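Side-chain contact in acyl-CoA dehydrogenase (Thermus thermophilus, PDB 2Z1Q), which probably oxidises saturated acyl-CoA thioesters to their 2,3-dehydroacyl-CoA products, using FAD as cofactor and passing the electrons to an acceptor: residues K171-N176 / A195-E200. Numbering follows the deposited sequence.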
# COMPACT_ATOMS: atom_id res chain seq x y z
N LYS B 171 10.23 50.93 -5.49
CA LYS B 171 10.05 50.31 -6.80
C LYS B 171 10.22 48.79 -6.76
O LYS B 171 9.82 48.10 -7.70
CB LYS B 171 11.04 50.90 -7.81
CG LYS B 171 10.63 52.25 -8.40
CD LYS B 171 11.51 52.58 -9.60
CE LYS B 171 11.02 53.81 -10.37
NZ LYS B 171 11.08 55.07 -9.58
N HIS B 172 10.81 48.27 -5.69
CA HIS B 172 11.02 46.83 -5.57
C HIS B 172 10.62 46.26 -4.21
O HIS B 172 10.46 46.99 -3.23
CB HIS B 172 12.49 46.49 -5.83
CG HIS B 172 12.99 46.93 -7.17
ND1 HIS B 172 13.17 48.26 -7.50
CD2 HIS B 172 13.35 46.22 -8.26
CE1 HIS B 172 13.61 48.35 -8.74
NE2 HIS B 172 13.73 47.12 -9.23
N TYR B 173 10.45 44.94 -4.17
CA TYR B 173 10.12 44.22 -2.94
C TYR B 173 11.29 43.27 -2.69
O TYR B 173 11.79 42.64 -3.62
CB TYR B 173 8.82 43.43 -3.11
CG TYR B 173 7.58 44.17 -2.67
CD1 TYR B 173 7.42 44.59 -1.35
CD2 TYR B 173 6.55 44.44 -3.57
CE1 TYR B 173 6.28 45.26 -0.94
CE2 TYR B 173 5.40 45.12 -3.17
CZ TYR B 173 5.27 45.52 -1.85
OH TYR B 173 4.14 46.19 -1.43
N ILE B 174 11.75 43.19 -1.45
CA ILE B 174 12.86 42.31 -1.11
C ILE B 174 12.34 41.03 -0.47
O ILE B 174 11.68 41.07 0.58
CB ILE B 174 13.84 42.98 -0.14
CG1 ILE B 174 14.20 44.38 -0.64
CG2 ILE B 174 15.10 42.12 -0.01
CD1 ILE B 174 15.07 45.16 0.32
N LEU B 175 12.64 39.90 -1.10
CA LEU B 175 12.17 38.61 -0.61
C LEU B 175 13.24 37.77 0.08
O LEU B 175 14.36 37.61 -0.41
CB LEU B 175 11.56 37.79 -1.76
CG LEU B 175 10.25 38.25 -2.40
CD1 LEU B 175 9.67 37.12 -3.24
CD2 LEU B 175 9.26 38.64 -1.32
N ASN B 176 12.86 37.22 1.23
CA ASN B 176 13.74 36.37 2.02
C ASN B 176 12.96 35.19 2.59
O ASN B 176 11.92 35.35 3.23
CB ASN B 176 14.38 37.19 3.14
CG ASN B 176 15.51 38.08 2.64
OD1 ASN B 176 16.58 37.59 2.26
ND2 ASN B 176 15.28 39.39 2.63
N ALA B 195 4.73 35.04 -0.14
CA ALA B 195 5.40 35.66 1.00
C ALA B 195 4.47 36.65 1.68
O ALA B 195 3.44 37.04 1.11
CB ALA B 195 6.66 36.38 0.54
N LYS B 196 4.83 37.07 2.88
CA LYS B 196 4.01 38.02 3.60
C LYS B 196 4.73 39.35 3.72
O LYS B 196 5.89 39.41 4.14
CB LYS B 196 3.66 37.46 4.98
CG LYS B 196 2.77 36.24 4.92
CD LYS B 196 2.61 35.65 6.31
CE LYS B 196 1.65 34.46 6.30
NZ LYS B 196 1.60 33.80 7.63
N VAL B 197 4.05 40.42 3.35
CA VAL B 197 4.62 41.76 3.43
C VAL B 197 4.65 42.14 4.90
O VAL B 197 3.61 42.15 5.57
CB VAL B 197 3.79 42.79 2.63
CG1 VAL B 197 4.43 44.16 2.71
CG2 VAL B 197 3.68 42.34 1.18
N ASP B 198 5.84 42.45 5.41
CA ASP B 198 6.01 42.81 6.82
C ASP B 198 5.57 41.63 7.68
O ASP B 198 5.16 41.81 8.83
CB ASP B 198 5.17 44.04 7.17
CG ASP B 198 5.52 45.25 6.33
OD1 ASP B 198 4.84 46.29 6.46
OD2 ASP B 198 6.48 45.17 5.52
N GLY B 199 5.64 40.44 7.10
CA GLY B 199 5.25 39.23 7.80
C GLY B 199 3.82 39.25 8.32
O GLY B 199 3.58 39.00 9.50
N GLU B 200 2.86 39.55 7.45
CA GLU B 200 1.47 39.58 7.91
C GLU B 200 0.49 39.55 6.75
O GLU B 200 -0.66 39.14 6.91
CB GLU B 200 1.23 40.83 8.76
CG GLU B 200 -0.11 40.86 9.49
CD GLU B 200 -0.26 39.73 10.51
OE1 GLU B 200 0.58 39.66 11.44
OE2 GLU B 200 -1.21 38.94 10.39
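Leu175 and Ala195 make the tighter of two apolar pairs here: the CD2 methyl of Leu175 lies 3.9 Å from CB of Ala195. The CB of Leu175 does not itself aim at residues 195-200; its CG stands anti to the carbonyl carbon (chi1 -68°), and from there the CD2 branch extends across to the alanine. The small methyl of Ala195 suits this place, since the two backbones are 7.6 Å apart between the CA atoms of these residues and the leucine fills much of that gap. The second pair joins Tyr173 and Val197, whose CB atoms both point across the contact. The CA atoms are 8.8 Å apart here, and the long tyrosine side chain spans much of the distance. CG1 of Val197 approaches the ring obliquely, 4.2 Å from CE1; short, apolar and beta-branched, valine suits a buried strand position.

No hydrogen bond crosses between the segments; both pairs are apolar packing, and all four residues are buried. Val197 is also the second residue of a type II turn, Lys196 to Gly199, that reverses the chain, with a weak hydrogen bond of 3.1 Å from Gly199 N to Lys196 O. Asp198 holds the turn's third position with positive phi, and Gly199 after it is also positive, a conformation easy for a residue without a side chain.

The contact lies inside the beta domain in the middle of the acyl-CoA dehydrogenase fold. Strands 172-183 and 190-197 are not direct partners: both pair with strand 163-166, where Leu175 also touches Ala164 and Tyr173 touches Leu166. Ile249 meets both Tyr173 and Val197, while strand 238-241 borders Leu175 and strand 201-208 borders Ala195 and Val197.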